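Local coordinates for protein ubiquitin conjugating enzyme (Plasmodium yoelii, PDB 2PWQ) that probably acts as an E2 ubiquitin-conjugating enzyme, carrying ubiquitin as a thioester on a cysteine and passing it on to target proteins, at residues 71-76 with 89-95; 59-65 with 129-134; 38-44 with 123-127. One frame throughout, in Å; residues are numbered along the deposited sequence.

Interaction 1 (71-76 with 89-95); sequences HFTLAI and IKFVTKI
Thr73 and Thr93 clasp each other where the pairing of two antiparallel strands gives way to a loop. Thr73 N donates to Thr93 OG1 at 2.8 Å, while Thr93 N returns a bond of 3.0 Å to Thr73 O. That carbonyl also accepts from Val92 N at 2.7 Å; both donors approach from the same face of its plane, each tilted by about 25°. This double bond and the turned backbone of Val92 are consistent with a classic beta bulge at Val92-Thr93. Thr93 chi1 of -57° sets OG1 anti to its own carbonyl carbon, where it takes the Thr73 N-H much as a main-chain carbonyl of the partner strand might, and CG2 touches the Phe72 ring. Further along, Ala75 and Lys90 form a regular hydrogen-bonded pair, Ala75 N to Lys90 O at 2.9 Å with a longer return.

On the face that carries Ile76 and Ile89, Leu74 lies alongside Phe91. Its CD2 methyl sits almost on the ring normal, 3.8 Å from the centroid of the Phe91 ring, a CH-pi contact, and also meets Ile89 CG2 at 3.6 Å. Phe72 CB abuts the edge of the Phe91 ring in plane, whereas Ile95 CD1 covers a face of the Phe72 ring, its centroid 4.2 Å away. On the opposite face, Ala75 CB packs against Val92 CG2 and the bent end of Lys90. Phe91 and Ile89 reach on to helix 122-134, and Phe72 to helix 154-168. This is the hairpin of the last two strands of the four-stranded antiparallel UBC-fold sheet, its Ile89 face turned to helix 122-134.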
ATOM      1  N   HIS A  71       9.734   4.553   4.270  1.00 37.57           N
ATOM      2  CA  HIS A  71       9.535   4.467   2.835  1.00 36.89           C
ATOM      3  C   HIS A  71       9.146   3.020   2.622  1.00 34.78           C
ATOM      4  O   HIS A  71       9.981   2.085   2.834  1.00 33.27           O
ATOM      5  CB  HIS A  71      10.845   4.767   2.104  1.00 38.92           C
ATOM      6  CG  HIS A  71      11.463   6.078   2.473  1.00 43.32           C
ATOM      7  ND1 HIS A  71      11.129   7.264   1.841  1.00 50.36           N
ATOM      8  CD2 HIS A  71      12.368   6.400   3.429  1.00 46.39           C
ATOM      9  CE1 HIS A  71      11.816   8.257   2.384  1.00 50.83           C
ATOM     10  NE2 HIS A  71      12.576   7.759   3.348  1.00 52.09           N
ATOM     11  N   PHE A  72       7.888   2.819   2.275  1.00 31.12           N
ATOM     12  CA  PHE A  72       7.295   1.491   2.147  1.00 31.23           C
ATOM     13  C   PHE A  72       7.040   1.044   0.707  1.00 31.00           C
ATOM     14  O   PHE A  72       6.307   1.696  -0.078  1.00 31.40           O
ATOM     15  CB  PHE A  72       5.995   1.378   3.002  1.00 30.15           C
ATOM     16  CG  PHE A  72       6.204   1.699   4.482  1.00 30.68           C
ATOM     17  CD1 PHE A  72       6.083   3.022   4.948  1.00 28.87           C
ATOM     18  CD2 PHE A  72       6.593   0.697   5.392  1.00 27.56           C
ATOM     19  CE1 PHE A  72       6.272   3.341   6.286  1.00 29.05           C
ATOM     20  CE2 PHE A  72       6.805   1.014   6.758  1.00 26.94           C
ATOM     21  CZ  PHE A  72       6.668   2.321   7.196  1.00 30.44           C
ATOM     22  N   THR A  73       7.632  -0.094   0.363  1.00 30.42           N
ATOM     23  CA  THR A  73       7.506  -0.702  -0.941  1.00 30.14           C
ATOM     24  C   THR A  73       6.387  -1.701  -0.899  1.00 29.32           C
ATOM     25  O   THR A  73       6.291  -2.448   0.087  1.00 27.51           O
ATOM     26  CB  THR A  73       8.807  -1.447  -1.286  1.00 31.09           C
ATOM     27  OG1 THR A  73       9.853  -0.481  -1.309  1.00 33.14           O
ATOM     28  CG2 THR A  73       8.696  -2.097  -2.611  1.00 32.37           C
ATOM     29  N   LEU A  74       5.552  -1.708  -1.951  1.00 28.76           N
ATOM     30  CA  LEU A  74       4.456  -2.666  -2.104  1.00 30.73           C
ATOM     31  C   LEU A  74       4.559  -3.366  -3.469  1.00 31.89           C
ATOM     32  O   LEU A  74       5.198  -2.861  -4.379  1.00 32.86           O
ATOM     33  CB  LEU A  74       3.058  -1.982  -1.937  1.00 30.69           C
ATOM     34  CG  LEU A  74       2.738  -1.176  -0.659  1.00 31.69           C
ATOM     35  CD1 LEU A  74       3.189   0.318  -0.766  1.00 28.76           C
ATOM     36  CD2 LEU A  74       1.262  -1.258  -0.289  1.00 28.52           C
ATOM     37  N   ALA A  75       3.897  -4.513  -3.603  1.00 33.33           N
ATOM     38  CA  ALA A  75       3.829  -5.272  -4.848  1.00 34.45           C
ATOM     39  C   ALA A  75       2.422  -5.154  -5.347  1.00 35.28           C
ATOM     40  O   ALA A  75       1.510  -5.491  -4.627  1.00 35.91           O
ATOM     41  CB  ALA A  75       4.187  -6.798  -4.598  1.00 35.16           C
ATOM     42  N   ILE A  76       2.259  -4.693  -6.577  1.00 36.39           N
ATOM     43  CA  ILE A  76       0.937  -4.439  -7.177  1.00 35.50           C
ATOM     44  C   ILE A  76       0.709  -5.360  -8.397  1.00 37.12           C
ATOM     45  O   ILE A  76       1.321  -5.177  -9.447  1.00 36.23           O
ATOM     46  CB  ILE A  76       0.816  -2.961  -7.590  1.00 36.17           C
ATOM     47  CG1 ILE A  76       1.158  -2.050  -6.398  1.00 34.36           C
ATOM     48  CG2 ILE A  76      -0.603  -2.656  -8.197  1.00 29.04           C
ATOM     49  CD1 ILE A  76       1.430  -0.611  -6.774  1.00 36.00           C
ATOM     50  N   ILE A  89      -2.740  -5.998  -3.932  1.00 38.88           N
ATOM     51  CA  ILE A  89      -1.641  -5.238  -3.319  1.00 38.37           C
ATOM     52  C   ILE A  89      -1.227  -5.899  -2.001  1.00 38.49           C
ATOM     53  O   ILE A  89      -2.086  -6.352  -1.224  1.00 39.61           O
ATOM     54  CB  ILE A  89      -2.002  -3.768  -3.089  1.00 36.50           C
ATOM     55  CG1 ILE A  89      -2.515  -3.139  -4.385  1.00 38.07           C
ATOM     56  CG2 ILE A  89      -0.815  -2.981  -2.600  1.00 37.20           C
ATOM     57  CD1 ILE A  89      -2.974  -1.714  -4.218  1.00 35.73           C
ATOM     58  N   LYS A  90       0.081  -5.980  -1.773  1.00 37.59           N
ATOM     59  CA  LYS A  90       0.638  -6.451  -0.506  1.00 35.96           C
ATOM     60  C   LYS A  90       1.901  -5.651  -0.233  1.00 34.42           C
ATOM     61  O   LYS A  90       2.553  -5.163  -1.158  1.00 34.93           O
ATOM     62  CB  LYS A  90       0.963  -7.939  -0.569  1.00 35.92           C
ATOM     63  CG  LYS A  90       2.300  -8.268  -1.222  1.00 38.87           C
ATOM     64  CD  LYS A  90       2.806  -9.663  -0.765  1.00 40.45           C
ATOM     65  CE  LYS A  90       4.199  -9.949  -1.323  0.10 39.55           C
ATOM     66  NZ  LYS A  90       4.219 -10.034  -2.814  0.10 39.34           N
ATOM     67  N   PHE A  91       2.267  -5.497   1.023  1.00 31.70           N
ATOM     68  CA  PHE A  91       3.450  -4.729   1.299  1.00 32.13           C
ATOM     69  C   PHE A  91       4.630  -5.644   1.012  1.00 31.30           C
ATOM     70  O   PHE A  91       4.483  -6.852   1.097  1.00 31.25           O
ATOM     71  CB  PHE A  91       3.498  -4.323   2.780  1.00 32.03           C
ATOM     72  CG  PHE A  91       2.764  -3.078   3.080  1.00 30.48           C
ATOM     73  CD1 PHE A  91       1.374  -3.074   3.206  1.00 27.37           C
ATOM     74  CD2 PHE A  91       3.464  -1.889   3.251  1.00 29.27           C
ATOM     75  CE1 PHE A  91       0.710  -1.890   3.479  1.00 31.35           C
ATOM     76  CE2 PHE A  91       2.819  -0.705   3.530  1.00 30.82           C
ATOM     77  CZ  PHE A  91       1.434  -0.696   3.661  1.00 29.73           C
ATOM     78  N   VAL A  92       5.766  -5.064   0.633  1.00 31.29           N
ATOM     79  CA  VAL A  92       7.012  -5.810   0.509  1.00 29.98           C
ATOM     80  C   VAL A  92       7.780  -5.474   1.752  1.00 30.68           C
ATOM     81  O   VAL A  92       8.278  -6.386   2.466  1.00 29.51           O
ATOM     82  CB  VAL A  92       7.815  -5.424  -0.777  1.00 29.89           C
ATOM     83  CG1 VAL A  92       9.331  -5.946  -0.720  1.00 31.52           C
ATOM     84  CG2 VAL A  92       7.101  -5.991  -1.996  1.00 30.37           C
ATOM     85  N   THR A  93       7.865  -4.164   2.028  1.00 30.02           N
ATOM     86  CA  THR A  93       8.566  -3.681   3.212  1.00 30.41           C
ATOM     87  C   THR A  93       7.852  -4.249   4.437  1.00 30.92           C
ATOM     88  O   THR A  93       6.613  -4.284   4.519  1.00 31.37           O
ATOM     89  CB  THR A  93       8.566  -2.159   3.243  1.00 30.48           C
ATOM     90  OG1 THR A  93       9.153  -1.680   2.036  1.00 28.34           O
ATOM     91  CG2 THR A  93       9.379  -1.614   4.383  1.00 31.16           C
ATOM     92  N   LYS A  94       8.632  -4.772   5.368  1.00 29.92           N
ATOM     93  CA  LYS A  94       8.094  -5.314   6.594  1.00 29.51           C
ATOM     94  C   LYS A  94       7.644  -4.159   7.477  1.00 29.09           C
ATOM     95  O   LYS A  94       8.328  -3.121   7.562  1.00 31.00           O
ATOM     96  CB  LYS A  94       9.225  -6.117   7.294  1.00 28.52           C
ATOM     97  CG  LYS A  94       8.695  -6.999   8.390  1.00 28.96           C
ATOM     98  CD  LYS A  94       9.765  -7.389   9.348  1.00 35.43           C
ATOM     99  CE  LYS A  94      10.155  -8.803   9.158  1.00 31.09           C
ATOM    100  NZ  LYS A  94       9.112  -9.851   8.830  1.00 35.95           N
ATOM    101  N   ILE A  95       6.528  -4.356   8.183  1.00 30.03           N
ATOM    102  CA  ILE A  95       5.816  -3.279   8.862  1.00 29.39           C
ATOM    103  C   ILE A  95       4.987  -3.866  10.023  1.00 28.68           C
ATOM    104  O   ILE A  95       4.434  -4.982   9.913  1.00 28.38           O
ATOM    105  CB  ILE A  95       4.965  -2.411   7.815  1.00 28.15           C
ATOM    106  CG1 ILE A  95       4.222  -1.229   8.475  1.00 29.47           C
ATOM    107  CG2 ILE A  95       3.973  -3.300   6.997  1.00 29.99           C
ATOM    108  CD1 ILE A  95       3.406  -0.307   7.524  1.00 29.95           C
TER

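Interaction 2 (59-65 with 129-134); sequences IKGPEGT and IQALLS
Ile59 and Gln130 are the closest backbone neighbours at one end of this contact, their CA atoms 6.4 Å apart, and Pro62 and Ser134 at the other, 6.2 Å apart. Between them the chain leaves its strand after Lys60 and continues through Gly61 and Pro62 beside the last turns of helix 122-134. Gln130 carries the polar link: with CG anti to the backbone N (chi1 179°) and the chain extended beyond it, its amide reaches the strand end. NE2 donates to Lys60 O at 3.0 Å, almost straight at 175°, on a lone pair and within the amide plane; the same nitrogen also bonds Glu42 OE1, so two acceptors fix the rotation of the amide. Ile59 CG2 presses against Gln130 CB at 3.4 Å, and its CD1 meets Ile129 CG2, the side chains at about a right angle. The Pro62 ring rests on the helix, CD on Leu133 CB at 3.8 Å and CB beside Ser134 OG. Thr65 OG1 bonds back to Pro62 O, closing a turn at 62-65. Ile59 also packs on Ile43 of edge strand 43-47, while Ile129 and Leu133 turn to Phe91 of strand 88-91, seating the helix across the sheet.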
ATOM      1  N   ILE A  59       4.821   3.998  -0.745  1.00 33.65           N
ATOM      2  CA  ILE A  59       4.046   4.868   0.150  1.00 34.73           C
ATOM      3  C   ILE A  59       4.927   5.469   1.231  1.00 36.20           C
ATOM      4  O   ILE A  59       5.647   4.745   1.978  1.00 36.66           O
ATOM      5  CB  ILE A  59       2.865   4.149   0.857  1.00 34.00           C
ATOM      6  CG1 ILE A  59       1.803   3.700  -0.135  1.00 32.68           C
ATOM      7  CG2 ILE A  59       2.243   5.040   1.950  1.00 34.25           C
ATOM      8  CD1 ILE A  59       0.859   2.680   0.497  1.00 32.78           C
ATOM      9  N   LYS A  60       4.846   6.788   1.335  1.00 36.76           N
ATOM     10  CA  LYS A  60       5.510   7.509   2.388  1.00 38.64           C
ATOM     11  C   LYS A  60       4.761   7.304   3.691  1.00 38.62           C
ATOM     12  O   LYS A  60       3.537   7.497   3.754  1.00 39.22           O
ATOM     13  CB  LYS A  60       5.590   9.003   2.061  1.00 38.41           C
ATOM     14  CG  LYS A  60       6.501   9.749   3.030  1.00 40.86           C
ATOM     15  CD  LYS A  60       6.625  11.212   2.765  1.00 40.66           C
ATOM     16  CE  LYS A  60       5.817  12.038   3.743  1.00 45.62           C
ATOM     17  NZ  LYS A  60       6.442  13.418   3.846  1.00 45.52           N
ATOM     18  N   GLY A  61       5.501   6.915   4.732  1.00 38.75           N
ATOM     19  CA  GLY A  61       4.957   6.832   6.072  1.00 38.26           C
ATOM     20  C   GLY A  61       4.565   8.233   6.551  1.00 38.15           C
ATOM     21  O   GLY A  61       5.383   9.138   6.536  1.00 37.34           O
ATOM     22  N   PRO A  62       3.300   8.414   6.959  1.00 38.83           N
ATOM     23  CA  PRO A  62       2.802   9.742   7.364  1.00 40.29           C
ATOM     24  C   PRO A  62       3.437  10.403   8.595  1.00 42.06           C
ATOM     25  O   PRO A  62       3.695   9.750   9.606  1.00 42.67           O
ATOM     26  CB  PRO A  62       1.300   9.506   7.570  1.00 39.47           C
ATOM     27  CG  PRO A  62       0.987   8.319   6.759  1.00 39.34           C
ATOM     28  CD  PRO A  62       2.208   7.430   6.985  1.00 38.23           C
ATOM     29  N   GLU A  63       3.677  11.709   8.504  1.00 43.82           N
ATOM     30  CA  GLU A  63       4.203  12.489   9.624  1.00 45.13           C
ATOM     31  C   GLU A  63       3.283  12.383  10.838  1.00 44.80           C
ATOM     32  O   GLU A  63       2.085  12.102  10.705  1.00 45.33           O
ATOM     33  CB  GLU A  63       4.405  13.945   9.228  1.00 45.89           C
ATOM     34  CG  GLU A  63       5.116  14.103   7.893  1.00 50.82           C
ATOM     35  CD  GLU A  63       6.626  13.927   7.990  1.00 56.70           C
ATOM     36  OE1 GLU A  63       7.122  12.812   7.669  1.00 57.89           O
ATOM     37  OE2 GLU A  63       7.312  14.920   8.369  1.00 60.48           O
ATOM     38  N   GLY A  64       3.872  12.579  12.024  1.00 44.52           N
ATOM     39  CA  GLY A  64       3.200  12.343  13.297  1.00 42.97           C
ATOM     40  C   GLY A  64       2.547  10.983  13.484  1.00 41.91           C
ATOM     41  O   GLY A  64       1.526  10.897  14.148  1.00 41.54           O
ATOM     42  N   THR A  65       3.122   9.920  12.901  1.00 39.59           N
ATOM     43  CA  THR A  65       2.662   8.553  13.166  1.00 37.75           C
ATOM     44  C   THR A  65       3.904   7.741  13.465  1.00 37.24           C
ATOM     45  O   THR A  65       5.008   8.219  13.240  1.00 38.03           O
ATOM     46  CB  THR A  65       2.034   7.854  11.955  1.00 37.59           C
ATOM     47  OG1 THR A  65       3.062   7.511  11.010  1.00 35.21           O
ATOM     48  CG2 THR A  65       0.931   8.714  11.305  1.00 35.62           C
ATOM     49  N   ILE A 129      -4.349   3.213   1.469  1.00 31.19           N
ATOM     50  CA  ILE A 129      -3.541   2.354   2.309  1.00 29.96           C
ATOM     51  C   ILE A 129      -2.719   3.279   3.175  1.00 29.65           C
ATOM     52  O   ILE A 129      -2.583   3.030   4.369  1.00 31.47           O
ATOM     53  CB  ILE A 129      -2.668   1.389   1.471  1.00 30.28           C
ATOM     54  CG1 ILE A 129      -3.586   0.329   0.836  1.00 30.63           C
ATOM     55  CG2 ILE A 129      -1.584   0.670   2.371  1.00 29.94           C
ATOM     56  CD1 ILE A 129      -3.026  -0.323  -0.407  1.00 31.82           C
ATOM     57  N   GLN A 130      -2.171   4.350   2.609  1.00 28.81           N
ATOM     58  CA  GLN A 130      -1.449   5.305   3.431  1.00 29.95           C
ATOM     59  C   GLN A 130      -2.358   5.903   4.534  1.00 29.66           C
ATOM     60  O   GLN A 130      -1.897   6.199   5.661  1.00 28.33           O
ATOM     61  CB  GLN A 130      -0.869   6.402   2.544  1.00 27.74           C
ATOM     62  CG  GLN A 130      -0.088   7.503   3.262  1.00 29.53           C
ATOM     63  CD  GLN A 130       0.225   8.651   2.339  1.00 33.98           C
ATOM     64  OE1 GLN A 130      -0.689   9.229   1.772  1.00 41.33           O
ATOM     65  NE2 GLN A 130       1.512   9.006   2.194  1.00 36.76           N
ATOM     66  N   ALA A 131      -3.637   6.117   4.204  1.00 31.33           N
ATOM     67  CA  ALA A 131      -4.609   6.555   5.217  1.00 32.61           C
ATOM     68  C   ALA A 131      -4.680   5.558   6.373  1.00 32.91           C
ATOM     69  O   ALA A 131      -4.644   5.963   7.528  1.00 33.20           O
ATOM     70  CB  ALA A 131      -6.031   6.831   4.598  1.00 31.10           C
ATOM     71  N   LEU A 132      -4.776   4.264   6.055  1.00 35.02           N
ATOM     72  CA  LEU A 132      -4.671   3.207   7.075  1.00 35.47           C
ATOM     73  C   LEU A 132      -3.452   3.331   8.001  1.00 35.49           C
ATOM     74  O   LEU A 132      -3.565   3.112   9.198  1.00 35.90           O
ATOM     75  CB  LEU A 132      -4.646   1.851   6.435  1.00 35.91           C
ATOM     76  CG  LEU A 132      -5.931   1.085   6.432  1.00 37.50           C
ATOM     77  CD1 LEU A 132      -5.665  -0.311   5.964  1.00 41.57           C
ATOM     78  CD2 LEU A 132      -6.562   1.091   7.851  1.00 37.94           C
ATOM     79  N   LEU A 133      -2.299   3.676   7.446  1.00 35.60           N
ATOM     80  CA  LEU A 133      -1.084   3.897   8.247  1.00 35.90           C
ATOM     81  C   LEU A 133      -1.335   4.985   9.296  1.00 36.83           C
ATOM     82  O   LEU A 133      -0.956   4.868  10.481  1.00 34.17           O
ATOM     83  CB  LEU A 133       0.085   4.301   7.346  1.00 35.00           C
ATOM     84  CG  LEU A 133       1.024   3.178   6.844  1.00 36.62           C
ATOM     85  CD1 LEU A 133       0.355   1.767   6.767  1.00 34.75           C
ATOM     86  CD2 LEU A 133       1.652   3.565   5.542  1.00 34.65           C
ATOM     87  N   SER A 134      -1.975   6.060   8.830  1.00 35.91           N
ATOM     88  CA  SER A 134      -2.384   7.173   9.690  1.00 38.15           C
ATOM     89  C   SER A 134      -3.447   6.837  10.687  1.00 37.26           C
ATOM     90  O   SER A 134      -3.554   7.514  11.705  1.00 38.52           O
ATOM     91  CB  SER A 134      -2.954   8.307   8.845  1.00 37.67           C
ATOM     92  OG  SER A 134      -1.901   9.075   8.355  1.00 42.23           O
TER

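Interaction 3 (38-44 with 123-127); sequences ENVQEID and RTALL
Arg123 swings its CG anti to the backbone N (chi1 -160°) and stays extended as far as NE, which carries the guanidinium from the start of helix 122-134 to the turn joining helix 23-37 to the first strand. Glu38, bent at chi2 (-85°), folds back to meet it. Its carboxylate stacks on one face of the guanidinium, the two planes 8° apart, with CD over the centre of the group. Glu38 OE1 lies 3.6 Å from Arg123 NH2, a salt bridge of charges alone, since no N-H points at the oxygen. Ile43 CB lies over the opposite face, toward its rim, so the flat group has an acid on one side and an aliphatic side chain on the other.

Two of the Arg123 nitrogens bond at the edge. NH2 donates in the guanidinium plane to Asn39 O at 3.3 Å, although it stands above the plane of that carbonyl, which also accepts from Glu42 N and Ile43 N. Arg123 NE gives its hydrogen to a water at 2.7 Å, and the water donates to Ile43 O. Glu38 OE1 meanwhile accepts from Asn39 N at 2.6 Å through its anti lone pair, holding the carboxylate beside the backbone.

Ile43 supplies the apolar half. Its CG2 touches Arg123 CG and Leu126 CB, both at 3.7 Å, and its CG1 meets Leu127 CD2 at 3.6 Å. Ile59 of the adjoining strand flanks the same isoleucine.

One arginine thus ties together the carboxylate, a turn carbonyl and, through water, a strand carbonyl. The stacked positive charge would be expected to stabilise Glu38 as the carboxylate, and the two bonds lying in the guanidinium plane, with the groups over both faces, should restrict its rotation.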
ATOM      1  N   GLU A  38       1.732  13.560 -10.404  1.00 55.25           N
ATOM      2  CA  GLU A  38       1.320  13.859  -9.031  1.00 54.98           C
ATOM      3  C   GLU A  38       2.472  13.961  -8.002  1.00 54.50           C
ATOM      4  O   GLU A  38       3.647  14.071  -8.380  1.00 54.24           O
ATOM      5  CB  GLU A  38       0.296  12.825  -8.586  1.00 55.65           C
ATOM      6  CG  GLU A  38      -1.091  13.366  -8.473  1.00 57.22           C
ATOM      7  CD  GLU A  38      -1.356  14.037  -7.115  1.00 60.97           C
ATOM      8  OE1 GLU A  38      -0.390  14.507  -6.446  1.00 60.50           O
ATOM      9  OE2 GLU A  38      -2.548  14.096  -6.721  1.00 61.48           O
ATOM     10  N   ASN A  39       2.134  13.934  -6.710  1.00 53.53           N
ATOM     11  CA  ASN A  39       3.129  14.032  -5.638  1.00 53.23           C
ATOM     12  C   ASN A  39       3.805  12.688  -5.350  1.00 52.62           C
ATOM     13  O   ASN A  39       3.309  11.885  -4.555  1.00 51.95           O
ATOM     14  CB  ASN A  39       2.499  14.587  -4.365  1.00 53.71           C
ATOM     15  CG  ASN A  39       3.539  14.995  -3.326  1.00 54.98           C
ATOM     16  OD1 ASN A  39       4.757  14.887  -3.549  1.00 56.70           O
ATOM     17  ND2 ASN A  39       3.059  15.469  -2.176  1.00 55.13           N
ATOM     18  N   VAL A  40       4.935  12.457  -6.018  1.00 51.70           N
ATOM     19  CA  VAL A  40       5.619  11.166  -5.963  1.00 50.96           C
ATOM     20  C   VAL A  40       6.416  11.001  -4.659  1.00 49.85           C
ATOM     21  O   VAL A  40       6.966   9.928  -4.373  1.00 49.17           O
ATOM     22  CB  VAL A  40       6.501  10.912  -7.231  1.00 51.04           C
ATOM     23  CG1 VAL A  40       5.710  11.186  -8.490  1.00 51.16           C
ATOM     24  CG2 VAL A  40       7.799  11.753  -7.203  1.00 51.40           C
ATOM     25  N   GLN A  41       6.465  12.073  -3.872  1.00 48.84           N
ATOM     26  CA  GLN A  41       7.075  12.012  -2.562  1.00 48.26           C
ATOM     27  C   GLN A  41       6.137  11.289  -1.601  1.00 46.17           C
ATOM     28  O   GLN A  41       6.573  10.634  -0.646  1.00 47.02           O
ATOM     29  CB  GLN A  41       7.485  13.403  -2.078  1.00 48.80           C
ATOM     30  CG  GLN A  41       8.432  14.152  -3.050  1.00 52.32           C
ATOM     31  CD  GLN A  41       9.784  13.435  -3.278  1.00 57.33           C
ATOM     32  OE1 GLN A  41      10.404  12.926  -2.338  1.00 60.62           O
ATOM     33  NE2 GLN A  41      10.228  13.389  -4.535  1.00 57.72           N
ATOM     34  N   GLU A  42       4.850  11.333  -1.909  1.00 43.57           N
ATOM     35  CA  GLU A  42       3.852  10.669  -1.104  1.00 41.21           C
ATOM     36  C   GLU A  42       3.519   9.278  -1.603  1.00 39.80           C
ATOM     37  O   GLU A  42       3.501   8.308  -0.836  1.00 39.01           O
ATOM     38  CB  GLU A  42       2.591  11.529  -1.046  1.00 41.04           C
ATOM     39  CG  GLU A  42       2.813  12.851  -0.346  1.00 41.13           C
ATOM     40  CD  GLU A  42       2.873  12.744   1.168  1.00 43.57           C
ATOM     41  OE1 GLU A  42       2.299  11.806   1.758  1.00 46.02           O
ATOM     42  OE2 GLU A  42       3.506  13.611   1.788  1.00 45.77           O
ATOM     43  N   ILE A  43       3.190   9.206  -2.883  1.00 37.89           N
ATOM     44  CA  ILE A  43       2.737   7.989  -3.514  1.00 37.31           C
ATOM     45  C   ILE A  43       3.413   7.941  -4.878  1.00 38.00           C
ATOM     46  O   ILE A  43       3.332   8.885  -5.696  1.00 37.36           O
ATOM     47  CB  ILE A  43       1.184   7.902  -3.694  1.00 36.75           C
ATOM     48  CG1 ILE A  43       0.395   8.222  -2.395  1.00 36.78           C
ATOM     49  CG2 ILE A  43       0.755   6.593  -4.377  1.00 36.47           C
ATOM     50  CD1 ILE A  43       0.287   7.105  -1.347  1.00 31.53           C
ATOM     51  N   ASP A  44       4.103   6.834  -5.104  1.00 38.21           N
ATOM     52  CA  ASP A  44       4.744   6.567  -6.380  1.00 39.51           C
ATOM     53  C   ASP A  44       4.441   5.120  -6.789  1.00 39.65           C
ATOM     54  O   ASP A  44       3.979   4.310  -5.967  1.00 39.38           O
ATOM     55  CB  ASP A  44       6.239   6.824  -6.247  1.00 39.48           C
ATOM     56  CG  ASP A  44       6.919   7.170  -7.574  1.00 42.67           C
ATOM     57  OD1 ASP A  44       6.296   7.016  -8.643  1.00 45.26           O
ATOM     58  OD2 ASP A  44       8.104   7.605  -7.542  1.00 44.88           O
ATOM     59  N   ARG A 123      -3.234   4.780  -7.733  1.00 32.19           N
ATOM     60  CA  ARG A 123      -2.830   5.820  -6.779  1.00 32.53           C
ATOM     61  C   ARG A 123      -3.886   6.023  -5.674  1.00 33.94           C
ATOM     62  O   ARG A 123      -3.564   6.274  -4.497  1.00 32.19           O
ATOM     63  CB  ARG A 123      -2.591   7.157  -7.478  1.00 32.28           C
ATOM     64  CG  ARG A 123      -1.734   8.082  -6.636  1.00 30.39           C
ATOM     65  CD  ARG A 123      -1.370   9.367  -7.301  1.00 33.83           C
ATOM     66  NE  ARG A 123      -0.467  10.125  -6.432  1.00 33.43           N
ATOM     67  CZ  ARG A 123      -0.839  10.819  -5.357  1.00 33.81           C
ATOM     68  NH1 ARG A 123      -2.114  10.921  -5.000  1.00 41.31           N
ATOM     69  NH2 ARG A 123       0.065  11.463  -4.661  1.00 38.35           N
ATOM     70  N   THR A 124      -5.156   5.943  -6.032  1.00 36.20           N
ATOM     71  CA  THR A 124      -6.138   6.145  -4.971  1.00 36.82           C
ATOM     72  C   THR A 124      -6.183   4.890  -4.038  1.00 36.66           C
ATOM     73  O   THR A 124      -6.343   5.030  -2.821  1.00 36.34           O
ATOM     74  CB  THR A 124      -7.516   6.781  -5.454  1.00 37.89           C
ATOM     75  OG1 THR A 124      -8.216   5.896  -6.330  1.00 40.96           O
ATOM     76  CG2 THR A 124      -7.268   8.129  -6.204  1.00 35.81           C
ATOM     77  N   ALA A 125      -5.986   3.692  -4.586  1.00 36.12           N
ATOM     78  CA  ALA A 125      -5.845   2.476  -3.740  1.00 35.53           C
ATOM     79  C   ALA A 125      -4.689   2.634  -2.766  1.00 34.67           C
ATOM     80  O   ALA A 125      -4.797   2.296  -1.588  1.00 33.83           O
ATOM     81  CB  ALA A 125      -5.668   1.205  -4.583  1.00 35.26           C
ATOM     82  N   LEU A 126      -3.588   3.173  -3.271  1.00 34.37           N
ATOM     83  CA  LEU A 126      -2.433   3.431  -2.451  1.00 34.36           C
ATOM     84  C   LEU A 126      -2.616   4.554  -1.434  1.00 34.24           C
ATOM     85  O   LEU A 126      -2.112   4.452  -0.312  1.00 32.98           O
ATOM     86  CB  LEU A 126      -1.177   3.662  -3.314  1.00 35.54           C
ATOM     87  CG  LEU A 126      -0.750   2.514  -4.247  1.00 33.92           C
ATOM     88  CD1 LEU A 126       0.395   2.980  -5.129  1.00 34.10           C
ATOM     89  CD2 LEU A 126      -0.397   1.240  -3.472  1.00 30.83           C
ATOM     90  N   LEU A 127      -3.289   5.644  -1.824  1.00 33.30           N
ATOM     91  CA  LEU A 127      -3.602   6.712  -0.871  1.00 33.00           C
ATOM     92  C   LEU A 127      -4.457   6.153   0.273  1.00 32.27           C
ATOM     93  O   LEU A 127      -4.301   6.552   1.419  1.00 33.33           O
ATOM     94  CB  LEU A 127      -4.384   7.855  -1.530  1.00 33.84           C
ATOM     95  CG  LEU A 127      -3.635   8.969  -2.274  1.00 36.75           C
ATOM     96  CD1 LEU A 127      -4.674   9.909  -2.933  1.00 42.58           C
ATOM     97  CD2 LEU A 127      -2.629   9.800  -1.391  1.00 40.32           C
TER
HETATM   98  O   HOH W   1       2.085  10.351  -7.425  1.00 45.94           O

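Overall arrangement
The three contacts lie about 11 to 13 Å apart between centres. Interaction 1 lies within the sheet; interactions 2 and 3 join its strands 54-60 and edge strand 43-47 to helix 122-134. Along the chain, interaction 3 starts first, then interaction 2, then both segments of interaction 1, before helix 122-134 closes interaction 3 and afterwards interaction 2. Strands 43-47, 54-60, 71-77 and 88-91 follow in sequence across the sheet, and the helix lies over one of its faces. A probable hydrogen bond from Ile59 N to Phe72 O links interactions 1 and 2, while Ile76 packs on Leu126 between interactions 1 and 3. Together they join sheet and helix of the UBC fold, with interactions 1 and 2 nearer the predicted catalytic Cys108.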